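Local coordinates for protein peptidyl-prolyl cis-trans isomerase cyclophilin-type (Toxoplasma gondii, PDB 3BO7) that probably accelerates protein folding by catalysing the cis-trans isomerization of peptide bonds preceding proline, and binds the immunosuppressant cyclosporin A, at residues Phe48-Arg61 with Ser117-Leu129. Sequence-based numbering, arbitrary orientation.
Sequences FHRCIRNFMIQGGR and SEFFITFKSCEHL. With SO4 (sulfate ion), chain L.
Backbone pairing joins M56-G59 to F119-T122 as antiparallel strands: I57 and I121 exchange two hydrogen bonds, G59 and F119 two more, and F123 N continues the series to F55 O (2.8 Å) past the strand ends. At the other end S117 OG donates to G60 O (2.6 Å).

Charge gathers on E118, whose carboxylate divides its oxygens. OE2 meets R61 NH1 in the guanidinium plane (2.9 Å, N-H...O angle 165°), a salt bridge. The two flat groups are turned 69° apart. R61 NE donates a hydrogen bond to O1 of a sulfate, probably from the crystallisation liquor. OE1 takes a bent, weak bond from Q58 NE2 (2.7 Å) and a water proton.

In the cyclophilin beta-barrel, Q58 and F120, on the sheet face they share with M56, line the cyclosporin site with R50 and F55. R50 NH2 and Q58 NE2 hydrogen-bond to the peptide backbone, and R50 NH1 donates a hydrogen bond to Q58 OE1 (2.8 Å), steadying the amide.

Apolar contacts flank the strands. F55 CB points away from 117-129, yet its ring edge receives C126 CB and L129 CD1, while M56 CG covers one face. On the sheet face of I57, F119 and I121, F119 CE1 meets F48 CE1 (3.8 Å); from the loop after the strand, F123 CZ reaches I57 CB (3.6 Å), with C51 SG at the F123 ring edge.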
loop_
_atom_site.group_PDB
_atom_site.type_symbol
_atom_site.label_atom_id
_atom_site.label_comp_id
_atom_site.label_asym_id
_atom_site.label_seq_id
_atom_site.Cartn_x
_atom_site.Cartn_y
_atom_site.Cartn_z
ATOM N N PHE A 48 -7.113 4.805 4.834
ATOM C CA PHE A 48 -6.984 5.002 3.397
ATOM C C PHE A 48 -7.531 6.397 3.085
ATOM O O PHE A 48 -8.744 6.593 2.974
ATOM C CB PHE A 48 -7.702 3.895 2.616
ATOM C CG PHE A 48 -6.990 2.571 2.653
ATOM C CD1 PHE A 48 -6.162 2.185 1.605
ATOM C CD2 PHE A 48 -7.133 1.715 3.742
ATOM C CE1 PHE A 48 -5.496 0.963 1.630
ATOM C CE2 PHE A 48 -6.470 0.490 3.786
ATOM C CZ PHE A 48 -5.645 0.111 2.723
ATOM N N HIS A 49 -6.606 7.357 2.963
ATOM C CA HIS A 49 -6.902 8.796 3.051
ATOM C C HIS A 49 -7.097 9.485 1.709
ATOM O O HIS A 49 -7.433 10.658 1.662
ATOM C CB HIS A 49 -5.771 9.510 3.800
ATOM C CG HIS A 49 -4.509 9.623 3.002
ATOM N ND1 HIS A 49 -3.564 8.621 2.959
ATOM C CD2 HIS A 49 -4.054 10.606 2.191
ATOM C CE1 HIS A 49 -2.572 8.990 2.168
ATOM N NE2 HIS A 49 -2.844 10.191 1.691
ATOM N N ARG A 50 -6.830 8.780 0.624
ATOM C CA ARG A 50 -7.039 9.336 -0.701
ATOM C C ARG A 50 -7.599 8.244 -1.615
ATOM O O ARG A 50 -7.009 7.169 -1.756
ATOM C CB ARG A 50 -5.750 9.957 -1.250
ATOM C CG ARG A 50 -5.889 10.538 -2.657
ATOM C CD ARG A 50 -4.738 11.472 -3.021
ATOM N NE ARG A 50 -4.687 11.717 -4.462
ATOM C CZ ARG A 50 -3.886 11.076 -5.314
ATOM N NH1 ARG A 50 -3.043 10.149 -4.877
ATOM N NH2 ARG A 50 -3.924 11.361 -6.609
ATOM N N CYS A 51 -8.743 8.535 -2.227
ATOM C CA CYS A 51 -9.512 7.535 -2.966
ATOM C C CYS A 51 -10.120 8.175 -4.204
ATOM O O CYS A 51 -10.987 9.054 -4.101
ATOM C CB CYS A 51 -10.608 6.937 -2.067
ATOM S SG CYS A 51 -11.621 5.638 -2.821
ATOM N N ILE A 52 -9.650 7.739 -5.371
ATOM C CA ILE A 52 -10.129 8.260 -6.643
ATOM C C ILE A 52 -10.705 7.141 -7.514
ATOM O O ILE A 52 -9.977 6.250 -7.971
ATOM C CB ILE A 52 -9.024 9.072 -7.384
ATOM C CG1 ILE A 52 -8.581 10.261 -6.504
ATOM C CG2 ILE A 52 -9.516 9.535 -8.765
ATOM C CD1 ILE A 52 -7.333 10.990 -6.962
ATOM N N ARG A 53 -12.027 7.202 -7.705
ATOM C CA ARG A 53 -12.767 6.281 -8.572
ATOM C C ARG A 53 -12.030 6.094 -9.889
ATOM O O ARG A 53 -11.539 7.069 -10.475
ATOM C CB ARG A 53 -14.178 6.832 -8.837
ATOM C CG ARG A 53 -15.056 5.994 -9.778
ATOM C CD ARG A 53 -16.313 6.763 -10.177
ATOM N NE ARG A 53 -17.178 6.007 -11.084
ATOM C CZ ARG A 53 -17.262 6.211 -12.398
ATOM N NH1 ARG A 53 -16.530 7.154 -12.982
ATOM N NH2 ARG A 53 -18.085 5.471 -13.136
ATOM N N ASN A 54 -11.956 4.844 -10.347
ATOM C CA ASN A 54 -11.284 4.494 -11.615
ATOM C C ASN A 54 -9.768 4.720 -11.644
ATOM O O ASN A 54 -9.161 4.788 -12.716
ATOM C CB ASN A 54 -11.940 5.215 -12.799
ATOM C CG ASN A 54 -13.286 4.635 -13.157
ATOM O OD1 ASN A 54 -14.223 5.372 -13.460
ATOM N ND2 ASN A 54 -13.394 3.310 -13.122
ATOM N N PHE A 55 -9.165 4.832 -10.466
ATOM C CA PHE A 55 -7.734 5.043 -10.377
ATOM C C PHE A 55 -7.135 4.176 -9.274
ATOM O O PHE A 55 -6.644 3.080 -9.557
ATOM C CB PHE A 55 -7.409 6.551 -10.238
ATOM C CG PHE A 55 -5.940 6.861 -10.102
ATOM C CD1 PHE A 55 -4.975 6.092 -10.760
ATOM C CD2 PHE A 55 -5.523 7.948 -9.331
ATOM C CE1 PHE A 55 -3.626 6.380 -10.626
ATOM C CE2 PHE A 55 -4.177 8.248 -9.196
ATOM C CZ PHE A 55 -3.224 7.459 -9.840
ATOM N N MET A 56 -7.192 4.642 -8.032
ATOM C CA MET A 56 -6.589 3.917 -6.906
ATOM C C MET A 56 -7.083 4.447 -5.565
ATOM O O MET A 56 -7.732 5.492 -5.498
ATOM C CB MET A 56 -5.054 3.987 -6.967
ATOM C CG MET A 56 -4.498 5.413 -6.980
ATOM S SD MET A 56 -4.244 6.093 -5.338
ATOM C CE MET A 56 -5.215 7.601 -5.433
ATOM N N ILE A 57 -6.773 3.699 -4.508
ATOM C CA ILE A 57 -6.922 4.150 -3.137
ATOM C C ILE A 57 -5.535 4.103 -2.491
ATOM O O ILE A 57 -4.756 3.181 -2.750
ATOM C CB ILE A 57 -7.982 3.314 -2.356
ATOM C CG1 ILE A 57 -8.341 3.982 -1.033
ATOM C CG2 ILE A 57 -7.549 1.844 -2.181
ATOM C CD1 ILE A 57 -9.598 3.404 -0.352
ATOM N N GLN A 58 -5.238 5.104 -1.664
ATOM C CA GLN A 58 -3.910 5.318 -1.107
ATOM C C GLN A 58 -3.936 5.270 0.418
ATOM O O GLN A 58 -4.832 5.845 1.032
ATOM C CB GLN A 58 -3.372 6.668 -1.592
ATOM C CG GLN A 58 -1.930 6.972 -1.210
ATOM C CD GLN A 58 -1.479 8.363 -1.660
ATOM O OE1 GLN A 58 -2.145 9.025 -2.465
ATOM N NE2 GLN A 58 -0.335 8.805 -1.141
ATOM N N GLY A 59 -2.953 4.588 1.015
ATOM C CA GLY A 59 -2.835 4.475 2.480
ATOM C C GLY A 59 -1.401 4.489 2.990
ATOM O O GLY A 59 -0.483 4.853 2.263
ATOM N N GLY A 60 -1.214 4.123 4.253
ATOM C CA GLY A 60 0.118 3.950 4.841
ATOM C C GLY A 60 0.794 5.172 5.436
ATOM O O GLY A 60 1.977 5.117 5.783
ATOM N N ARG A 61 0.062 6.278 5.549
ATOM C CA ARG A 61 0.633 7.514 6.072
ATOM C C ARG A 61 0.596 7.573 7.606
ATOM O O ARG A 61 -0.472 7.692 8.207
ATOM C CB ARG A 61 -0.057 8.739 5.460
ATOM C CG ARG A 61 0.608 10.048 5.854
ATOM C CD ARG A 61 0.341 11.193 4.886
ATOM N NE ARG A 61 1.002 12.407 5.366
ATOM C CZ ARG A 61 2.247 12.764 5.050
ATOM N NH1 ARG A 61 2.974 12.015 4.224
ATOM N NH2 ARG A 61 2.763 13.878 5.554
ATOM N N SER A 117 6.612 4.424 3.554
ATOM C CA SER A 117 5.532 3.531 3.983
ATOM C C SER A 117 4.194 3.665 3.238
ATOM O O SER A 117 3.344 2.794 3.340
ATOM C CB SER A 117 5.308 3.667 5.488
ATOM O OG SER A 117 4.564 4.828 5.795
ATOM N N GLU A 118 4.009 4.756 2.500
ATOM C CA GLU A 118 2.750 4.997 1.794
ATOM C C GLU A 118 2.642 4.159 0.532
ATOM O O GLU A 118 3.612 4.006 -0.215
ATOM C CB GLU A 118 2.565 6.478 1.465
ATOM C CG GLU A 118 2.018 7.268 2.609
ATOM C CD GLU A 118 1.603 8.685 2.222
ATOM O OE1 GLU A 118 0.646 8.851 1.421
ATOM O OE2 GLU A 118 2.226 9.636 2.754
ATOM N N PHE A 119 1.445 3.640 0.290
ATOM C CA PHE A 119 1.231 2.727 -0.813
ATOM C C PHE A 119 -0.135 2.974 -1.420
ATOM O O PHE A 119 -0.954 3.683 -0.855
ATOM C CB PHE A 119 1.356 1.274 -0.325
ATOM C CG PHE A 119 0.381 0.928 0.765
ATOM C CD1 PHE A 119 -0.884 0.419 0.450
ATOM C CD2 PHE A 119 0.707 1.151 2.104
ATOM C CE1 PHE A 119 -1.796 0.124 1.452
ATOM C CE2 PHE A 119 -0.206 0.862 3.116
ATOM C CZ PHE A 119 -1.451 0.342 2.790
ATOM N N PHE A 120 -0.370 2.386 -2.587
ATOM C CA PHE A 120 -1.694 2.416 -3.194
ATOM C C PHE A 120 -2.084 1.073 -3.782
ATOM O O PHE A 120 -1.235 0.231 -4.094
ATOM C CB PHE A 120 -1.820 3.531 -4.240
ATOM C CG PHE A 120 -0.837 3.448 -5.378
ATOM C CD1 PHE A 120 -1.258 3.058 -6.645
ATOM C CD2 PHE A 120 0.491 3.812 -5.202
ATOM C CE1 PHE A 120 -0.362 3.012 -7.717
ATOM C CE2 PHE A 120 1.390 3.764 -6.257
ATOM C CZ PHE A 120 0.961 3.371 -7.524
ATOM N N ILE A 121 -3.386 0.873 -3.911
ATOM C CA ILE A 121 -3.896 -0.287 -4.624
ATOM C C ILE A 121 -4.753 0.213 -5.773
ATOM O O ILE A 121 -5.637 1.063 -5.585
ATOM C CB ILE A 121 -4.668 -1.250 -3.694
ATOM C CG1 ILE A 121 -3.820 -1.570 -2.454
ATOM C CG2 ILE A 121 -5.019 -2.531 -4.437
ATOM C CD1 ILE A 121 -4.534 -2.332 -1.365
ATOM N N THR A 122 -4.473 -0.289 -6.970
ATOM C CA THR A 122 -5.163 0.186 -8.163
ATOM C C THR A 122 -6.608 -0.294 -8.221
ATOM O O THR A 122 -6.913 -1.409 -7.795
ATOM C CB THR A 122 -4.441 -0.236 -9.464
ATOM O OG1 THR A 122 -4.644 -1.637 -9.708
ATOM C CG2 THR A 122 -2.948 0.076 -9.385
ATOM N N PHE A 123 -7.484 0.560 -8.744
ATOM C CA PHE A 123 -8.829 0.155 -9.146
ATOM C C PHE A 123 -8.833 -0.264 -10.624
ATOM O O PHE A 123 -9.622 -1.125 -11.036
ATOM C CB PHE A 123 -9.848 1.283 -8.897
ATOM C CG PHE A 123 -10.049 1.624 -7.430
ATOM C CD1 PHE A 123 -10.231 0.621 -6.474
ATOM C CD2 PHE A 123 -10.099 2.943 -7.016
ATOM C CE1 PHE A 123 -10.429 0.937 -5.129
ATOM C CE2 PHE A 123 -10.304 3.267 -5.680
ATOM C CZ PHE A 123 -10.462 2.260 -4.733
ATOM N N LYS A 124 -7.955 0.364 -11.410
ATOM C CA LYS A 124 -7.776 0.007 -12.818
ATOM C C LYS A 124 -6.381 0.382 -13.297
ATOM O O LYS A 124 -5.592 0.958 -12.547
ATOM C CB LYS A 124 -8.850 0.649 -13.710
ATOM C CG LYS A 124 -8.917 0.060 -15.135
ATOM C CD LYS A 124 -8.940 -1.484 -15.146
ATOM C CE LYS A 124 -8.489 -2.047 -16.489
ATOM N NZ LYS A 124 -8.406 -3.532 -16.466
ATOM N N SER A 125 -6.064 0.012 -14.534
ATOM C CA SER A 125 -4.776 0.301 -15.129
ATOM C C SER A 125 -4.394 1.769 -15.017
ATOM O O SER A 125 -5.239 2.662 -15.147
ATOM C CB SER A 125 -4.778 -0.132 -16.585
ATOM O OG SER A 125 -4.891 -1.534 -16.649
ATOM N N CYS A 126 -3.110 1.994 -14.759
ATOM C CA CYS A 126 -2.516 3.327 -14.682
ATOM C C CYS A 126 -1.038 3.160 -14.995
ATOM O O CYS A 126 -0.173 3.455 -14.171
ATOM C CB CYS A 126 -2.725 3.961 -13.294
ATOM S SG CYS A 126 -2.479 2.837 -11.889
ATOM N N GLU A 127 -0.767 2.681 -16.207
ATOM C CA GLU A 127 0.584 2.301 -16.602
ATOM C C GLU A 127 1.532 3.475 -16.897
ATOM O O GLU A 127 2.722 3.271 -17.154
ATOM C CB GLU A 127 0.543 1.293 -17.760
ATOM C CG GLU A 127 0.069 -0.081 -17.333
ATOM C CD GLU A 127 0.282 -1.143 -18.402
ATOM O OE1 GLU A 127 -0.705 -1.521 -19.067
ATOM O OE2 GLU A 127 1.427 -1.595 -18.598
ATOM N N HIS A 128 1.009 4.699 -16.861
ATOM C CA HIS A 128 1.869 5.893 -16.869
ATOM C C HIS A 128 2.718 5.943 -15.587
ATOM O O HIS A 128 3.688 6.707 -15.506
ATOM C CB HIS A 128 1.041 7.179 -17.050
ATOM C CG HIS A 128 0.005 7.391 -15.986
ATOM N ND1 HIS A 128 -1.231 6.776 -16.013
ATOM C CD2 HIS A 128 0.026 8.143 -14.856
ATOM C CE1 HIS A 128 -1.927 7.143 -14.949
ATOM N NE2 HIS A 128 -1.185 7.969 -14.227
ATOM N N LEU A 129 2.358 5.114 -14.600
ATOM C CA LEU A 129 3.102 5.008 -13.338
ATOM C C LEU A 129 4.235 3.973 -13.378
ATOM O O LEU A 129 5.079 3.942 -12.476
ATOM C CB LEU A 129 2.164 4.767 -12.138
ATOM C CG LEU A 129 1.017 5.775 -11.966
ATOM C CD1 LEU A 129 0.156 5.464 -10.749
ATOM C CD2 LEU A 129 1.543 7.202 -11.895
HETATM S S SO4 L . -0.179 15.605 7.266
HETATM O O1 SO4 L . -0.427 14.286 6.685
HETATM O O2 SO4 L . -1.430 16.153 7.782
HETATM O O3 SO4 L . 0.795 15.539 8.353
HETATM O O4 SO4 L . 0.343 16.472 6.216
HETATM O O HOH W 1 0.193 11.530 1.155
#